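Local coordinates for protein ppBat (Bacteroides thetaiotaomicron VPI-5482, PDB 3CNE) that binds flavin derivatives such as riboflavin, FMN and FAD as a homodimer, may store flavin, and appears to lack protease activity, at residues A[104-117]-A[153-166]. Residues are numbered along the deposited sequence; the frame is centred on the assembly and turned at random.
With FMN (flavin mononucleotide), chain N.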
loop_
_atom_site.group_PDB
_atom_site.type_symbol
_atom_site.label_atom_id
_atom_site.label_comp_id
_atom_site.label_asym_id
_atom_site.label_seq_id
_atom_site.Cartn_x
_atom_site.Cartn_y
_atom_site.Cartn_z
ATOM N N GLY A 104 -18.026 6.936 -21.091
ATOM C CA GLY A 104 -18.905 6.332 -20.086
ATOM C C GLY A 104 -18.266 5.242 -19.240
ATOM O O GLY A 104 -18.966 4.380 -18.694
ATOM N N LYS A 105 -16.940 5.290 -19.096
ATOM C CA LYS A 105 -16.228 4.276 -18.310
ATOM C C LYS A 105 -16.357 4.556 -16.827
ATOM O O LYS A 105 -16.647 5.675 -16.428
ATOM C CB LYS A 105 -14.766 4.180 -18.731
ATOM C CG LYS A 105 -14.550 4.112 -20.248
ATOM C CD LYS A 105 -14.882 2.730 -20.774
ATOM C CE LYS A 105 -14.524 2.569 -22.235
ATOM N NZ LYS A 105 -14.787 1.145 -22.589
HETATM N N MSE A 106 -16.170 3.529 -16.004
HETATM C CA MSE A 106 -16.201 3.709 -14.571
HETATM C C MSE A 106 -14.947 4.484 -14.101
HETATM O O MSE A 106 -13.822 4.105 -14.430
HETATM C CB MSE A 106 -16.291 2.340 -13.916
HETATM C CG MSE A 106 -16.270 2.341 -12.419
HETATM SE SE MSE A 106 -16.472 0.480 -11.794
HETATM C CE MSE A 106 -16.191 -0.467 -13.493
HETATM N N MSE A 107 -15.173 5.583 -13.369
HETATM C CA MSE A 107 -14.111 6.499 -12.926
HETATM C C MSE A 107 -13.953 6.365 -11.420
HETATM O O MSE A 107 -14.885 6.637 -10.661
HETATM C CB MSE A 107 -14.421 7.956 -13.277
HETATM C CG MSE A 107 -14.885 8.216 -14.679
HETATM SE SE MSE A 107 -13.622 7.589 -15.999
HETATM C CE MSE A 107 -12.203 8.927 -15.767
ATOM N N ILE A 108 -12.764 5.945 -11.011
ATOM C CA ILE A 108 -12.465 5.588 -9.630
ATOM C C ILE A 108 -11.223 6.375 -9.163
ATOM O O ILE A 108 -10.212 6.448 -9.864
ATOM C CB ILE A 108 -12.164 4.072 -9.468
ATOM C CG1 ILE A 108 -13.373 3.207 -9.863
ATOM C CG2 ILE A 108 -11.716 3.759 -8.012
ATOM C CD1 ILE A 108 -12.988 1.874 -10.497
ATOM N N GLY A 109 -11.304 6.980 -7.985
ATOM C CA GLY A 109 -10.155 7.696 -7.476
ATOM C C GLY A 109 -10.402 8.181 -6.071
ATOM O O GLY A 109 -11.524 8.083 -5.555
ATOM N N HIS A 110 -9.329 8.659 -5.454
ATOM C CA HIS A 110 -9.368 9.125 -4.089
ATOM C C HIS A 110 -8.470 10.348 -3.936
ATOM O O HIS A 110 -7.711 10.692 -4.855
ATOM C CB HIS A 110 -8.945 8.005 -3.122
ATOM C CG HIS A 110 -7.492 7.642 -3.206
ATOM N ND1 HIS A 110 -7.002 6.743 -4.129
ATOM C CD2 HIS A 110 -6.429 8.043 -2.471
ATOM C CE1 HIS A 110 -5.696 6.605 -3.956
ATOM N NE2 HIS A 110 -5.326 7.384 -2.960
ATOM N N CYS A 111 -8.564 10.973 -2.759
ATOM C CA CYS A 111 -7.772 12.143 -2.382
ATOM C C CYS A 111 -8.018 13.289 -3.382
ATOM O O CYS A 111 -9.131 13.804 -3.422
ATOM C CB CYS A 111 -6.296 11.773 -2.136
ATOM S SG CYS A 111 -5.405 13.008 -1.153
ATOM N N ALA A 112 -7.045 13.684 -4.202
ATOM C CA ALA A 112 -7.324 14.743 -5.206
ATOM C C ALA A 112 -7.776 14.204 -6.568
ATOM O O ALA A 112 -7.899 14.968 -7.527
ATOM C CB ALA A 112 -6.104 15.722 -5.361
ATOM N N GLY A 113 -8.040 12.889 -6.643
ATOM C CA GLY A 113 -8.550 12.248 -7.850
ATOM C C GLY A 113 -9.780 12.926 -8.438
ATOM O O GLY A 113 -9.864 13.129 -9.660
ATOM N N ALA A 114 -10.740 13.279 -7.577
ATOM C CA ALA A 114 -11.974 13.930 -8.038
ATOM C C ALA A 114 -11.661 15.285 -8.690
ATOM O O ALA A 114 -12.380 15.736 -9.604
ATOM C CB ALA A 114 -12.933 14.128 -6.884
HETATM N N MSE A 115 -10.590 15.927 -8.223
HETATM C CA MSE A 115 -10.188 17.219 -8.783
HETATM C C MSE A 115 -9.595 17.034 -10.173
HETATM O O MSE A 115 -9.901 17.795 -11.090
HETATM C CB MSE A 115 -9.208 17.922 -7.865
HETATM C CG MSE A 115 -8.857 19.339 -8.308
HETATM SE SE MSE A 115 -7.325 20.013 -7.301
HETATM C CE MSE A 115 -5.848 18.871 -7.934
HETATM N N MSE A 116 -8.767 16.003 -10.328
HETATM C CA MSE A 116 -8.218 15.666 -11.646
HETATM C C MSE A 116 -9.369 15.408 -12.638
HETATM O O MSE A 116 -9.336 15.860 -13.784
HETATM C CB MSE A 116 -7.273 14.466 -11.543
HETATM C CG MSE A 116 -6.049 14.745 -10.661
HETATM SE SE MSE A 116 -4.891 16.113 -11.493
HETATM C CE MSE A 116 -4.165 15.015 -12.864
ATOM N N PHE A 117 -10.377 14.666 -12.180
ATOM C CA PHE A 117 -11.582 14.433 -12.961
ATOM C C PHE A 117 -12.277 15.759 -13.292
ATOM O O PHE A 117 -12.597 16.006 -14.455
ATOM C CB PHE A 117 -12.550 13.469 -12.226
ATOM C CG PHE A 117 -12.015 12.059 -12.029
ATOM C CD1 PHE A 117 -10.976 11.558 -12.809
ATOM C CD2 PHE A 117 -12.597 11.215 -11.075
ATOM C CE1 PHE A 117 -10.507 10.218 -12.630
ATOM C CE2 PHE A 117 -12.143 9.892 -10.891
ATOM C CZ PHE A 117 -11.088 9.402 -11.668
ATOM N N ASN A 153 -21.133 7.039 -12.811
ATOM C CA ASN A 153 -19.929 6.247 -13.063
ATOM C C ASN A 153 -18.756 6.586 -12.139
ATOM O O ASN A 153 -17.684 6.005 -12.277
ATOM C CB ASN A 153 -19.502 6.372 -14.520
ATOM C CG ASN A 153 -20.600 5.988 -15.475
ATOM O OD1 ASN A 153 -21.319 4.994 -15.265
ATOM N ND2 ASN A 153 -20.750 6.775 -16.536
ATOM N N PHE A 154 -18.982 7.493 -11.179
ATOM C CA PHE A 154 -17.918 7.989 -10.316
ATOM C C PHE A 154 -17.907 7.348 -8.938
ATOM O O PHE A 154 -18.886 7.403 -8.213
ATOM C CB PHE A 154 -17.975 9.521 -10.185
ATOM C CG PHE A 154 -17.702 10.231 -11.464
ATOM C CD1 PHE A 154 -16.397 10.570 -11.824
ATOM C CD2 PHE A 154 -18.741 10.540 -12.335
ATOM C CE1 PHE A 154 -16.132 11.199 -13.042
ATOM C CE2 PHE A 154 -18.482 11.196 -13.552
ATOM C CZ PHE A 154 -17.186 11.516 -13.901
ATOM N N PHE A 155 -16.758 6.776 -8.592
ATOM C CA PHE A 155 -16.538 6.123 -7.307
ATOM C C PHE A 155 -15.325 6.833 -6.710
ATOM O O PHE A 155 -14.196 6.551 -7.085
ATOM C CB PHE A 155 -16.230 4.629 -7.521
ATOM C CG PHE A 155 -17.382 3.836 -8.098
ATOM C CD1 PHE A 155 -17.979 2.813 -7.351
ATOM C CD2 PHE A 155 -17.868 4.097 -9.376
ATOM C CE1 PHE A 155 -19.064 2.077 -7.864
ATOM C CE2 PHE A 155 -18.955 3.362 -9.898
ATOM C CZ PHE A 155 -19.544 2.354 -9.130
ATOM N N THR A 156 -15.558 7.782 -5.805
ATOM C CA THR A 156 -14.460 8.572 -5.276
ATOM C C THR A 156 -14.446 8.520 -3.757
ATOM O O THR A 156 -15.496 8.446 -3.109
ATOM C CB THR A 156 -14.494 10.037 -5.776
ATOM O OG1 THR A 156 -15.694 10.689 -5.325
ATOM C CG2 THR A 156 -14.459 10.080 -7.287
ATOM N N ALA A 157 -13.239 8.519 -3.202
ATOM C CA ALA A 157 -13.054 8.512 -1.757
ATOM C C ALA A 157 -12.257 9.753 -1.365
ATOM O O ALA A 157 -11.403 10.216 -2.124
ATOM C CB ALA A 157 -12.341 7.251 -1.330
ATOM N N GLN A 158 -12.558 10.285 -0.190
ATOM C CA GLN A 158 -11.906 11.464 0.329
ATOM C C GLN A 158 -10.374 11.301 0.352
ATOM O O GLN A 158 -9.642 12.197 -0.079
ATOM C CB GLN A 158 -12.435 11.750 1.734
ATOM C CG GLN A 158 -12.077 13.115 2.245
ATOM C CD GLN A 158 -12.705 13.428 3.577
ATOM O OE1 GLN A 158 -12.117 13.161 4.628
ATOM N NE2 GLN A 158 -13.894 14.021 3.545
ATOM N N ASP A 159 -9.890 10.153 0.816
ATOM C CA ASP A 159 -8.441 9.879 0.751
ATOM C C ASP A 159 -8.129 8.399 0.990
ATOM O O ASP A 159 -9.054 7.581 1.012
ATOM C CB ASP A 159 -7.675 10.778 1.705
ATOM C CG ASP A 159 -8.110 10.619 3.114
ATOM O OD1 ASP A 159 -8.514 9.502 3.475
ATOM O OD2 ASP A 159 -8.069 11.610 3.874
ATOM N N GLU A 160 -6.844 8.069 1.176
ATOM C CA GLU A 160 -6.411 6.673 1.271
ATOM C C GLU A 160 -7.058 6.011 2.471
ATOM O O GLU A 160 -7.308 4.813 2.461
ATOM C CB GLU A 160 -4.870 6.555 1.391
ATOM C CG GLU A 160 -4.114 6.928 0.115
ATOM C CD GLU A 160 -3.955 8.452 -0.092
ATOM O OE1 GLU A 160 -3.490 8.877 -1.194
ATOM O OE2 GLU A 160 -4.307 9.223 0.843
ATOM N N ASN A 161 -7.337 6.772 3.525
ATOM C CA ASN A 161 -7.950 6.128 4.680
ATOM C C ASN A 161 -9.460 5.935 4.604
ATOM O O ASN A 161 -10.036 5.326 5.493
ATOM C CB ASN A 161 -7.574 6.824 5.980
ATOM C CG ASN A 161 -7.484 8.287 5.828
ATOM O OD1 ASN A 161 -8.508 8.970 5.838
ATOM N ND2 ASN A 161 -6.243 8.811 5.667
ATOM N N THR A 162 -10.101 6.437 3.555
ATOM C CA THR A 162 -11.536 6.157 3.380
ATOM C C THR A 162 -11.863 5.254 2.167
ATOM O O THR A 162 -13.057 4.993 1.848
ATOM C CB THR A 162 -12.356 7.443 3.279
ATOM O OG1 THR A 162 -11.971 8.180 2.113
ATOM C CG2 THR A 162 -12.175 8.304 4.502
ATOM N N ILE A 163 -10.819 4.804 1.477
ATOM C CA ILE A 163 -11.002 3.908 0.331
ATOM C C ILE A 163 -11.845 2.680 0.730
ATOM O O ILE A 163 -12.769 2.289 0.002
ATOM C CB ILE A 163 -9.664 3.492 -0.306
ATOM C CG1 ILE A 163 -9.064 4.684 -1.068
ATOM C CG2 ILE A 163 -9.877 2.307 -1.298
ATOM C CD1 ILE A 163 -7.601 4.502 -1.463
ATOM N N TRP A 164 -11.553 2.127 1.915
ATOM C CA TRP A 164 -12.278 0.974 2.459
ATOM C C TRP A 164 -13.798 1.162 2.428
ATOM O O TRP A 164 -14.512 0.174 2.317
ATOM C CB TRP A 164 -11.827 0.642 3.895
ATOM C CG TRP A 164 -12.326 1.600 4.965
ATOM C CD1 TRP A 164 -11.750 2.754 5.354
ATOM C CD2 TRP A 164 -13.509 1.451 5.770
ATOM N NE1 TRP A 164 -12.479 3.350 6.358
ATOM C CE2 TRP A 164 -13.564 2.557 6.637
ATOM C CE3 TRP A 164 -14.523 0.477 5.847
ATOM C CZ2 TRP A 164 -14.607 2.736 7.558
ATOM C CZ3 TRP A 164 -15.554 0.649 6.780
ATOM C CH2 TRP A 164 -15.584 1.764 7.615
ATOM N N THR A 165 -14.279 2.410 2.552
ATOM C CA THR A 165 -15.739 2.690 2.580
ATOM C C THR A 165 -16.456 2.476 1.242
ATOM O O THR A 165 -17.681 2.321 1.210
ATOM C CB THR A 165 -16.097 4.114 3.080
ATOM O OG1 THR A 165 -15.640 5.104 2.141
ATOM C CG2 THR A 165 -15.543 4.368 4.470
HETATM N N MSE A 166 -15.713 2.467 0.142
HETATM C CA MSE A 166 -16.330 2.287 -1.166
HETATM C C MSE A 166 -15.786 1.083 -1.930
HETATM O O MSE A 166 -16.327 0.710 -2.949
HETATM C CB MSE A 166 -16.159 3.533 -2.019
HETATM C CG MSE A 166 -14.697 3.889 -2.261
HETATM SE SE MSE A 166 -14.417 4.998 -3.844
HETATM C CE MSE A 166 -13.266 3.743 -4.820
HETATM N N1 FMN N . -10.013 -0.394 6.956
HETATM C C2 FMN N . -8.908 0.322 6.543
HETATM O O2 FMN N . -8.164 -0.169 5.687
HETATM N N3 FMN N . -8.649 1.570 7.092
HETATM C C4 FMN N . -9.496 2.099 8.062
HETATM O O4 FMN N . -9.298 3.238 8.512
HETATM C C4A FMN N . -10.613 1.373 8.475
HETATM N N5 FMN N . -11.467 1.888 9.436
HETATM C C5A FMN N . -12.566 1.148 9.833
HETATM C C6 FMN N . -13.420 1.663 10.795
HETATM C C7 FMN N . -14.542 0.947 11.208
HETATM C C7M FMN N . -15.721 1.760 11.671
HETATM C C8 FMN N . -14.790 -0.326 10.674
HETATM C C8M FMN N . -15.371 -1.374 11.598
HETATM C C9 FMN N . -13.931 -0.815 9.691
HETATM C C9A FMN N . -12.814 -0.105 9.271
HETATM N N10 FMN N . -11.961 -0.633 8.304
HETATM C C10 FMN N . -10.865 0.116 7.918
HETATM C "C1'" FMN N . -12.518 -1.544 7.246
HETATM C "C2'" FMN N . -12.176 -3.020 7.410
HETATM O "O2'" FMN N . -10.925 -3.299 6.804
HETATM C "C3'" FMN N . -13.289 -3.853 6.763
HETATM O "O3'" FMN N . -14.517 -3.554 7.401
HETATM C "C4'" FMN N . -13.032 -5.361 6.832
HETATM O "O4'" FMN N . -12.239 -5.793 5.739
#
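Over one face of the His110 ring sits the CD1 methyl of Ile163, 3.6 Å from the ring centroid, a CH-pi contact; at the edge NE2 gives its proton to Glu160 OE1 (3.0 Å), which lies in the ring plane. Ring and carboxylate planes stand 83° apart, and OE1 is met from above its own plane through a bent bond. A bend at chi2 (80°) folds the glutamate chain back to the imidazole, whose ND1 is bonded to Tyr21; both ring nitrogens are engaged, which should limit its rotation. On the sheet face that bears Met107 and Phe154, the Phe154 ring turns its edge to Phe117 CD2, while Met107 CB packs against Phe154 CD1 at 3.6 Å. Selenomethionine Met106 holds SE above one face of the Phe155 ring, toward its rim and 4.6 Å from the centroid, a loose Met-aromatic contact; a long, flexible thioether chain suits this place. Farther along, Trp164 is a sandwich: Thr165 CG2 covers the centre of one face and the flavin ring system the other, with NE1 3.4 Å from FMN C4A. An alanine in place of Trp164 would probably leave the isoalloxazine without the broad indole face that covers it and weaken flavin binding. Strands 106-110 and 154-157 run parallel, joined by bonds such as Phe155 N to Met107 O (2.8 Å). The strand then turns at Cys111, a zinc ligand with Cys74, through positive phi (59°) into helix 113-119, consistent with the nucleophile-elbow geometry of the DJ-1/PfpI fold, here with the cysteine at a structural zinc site.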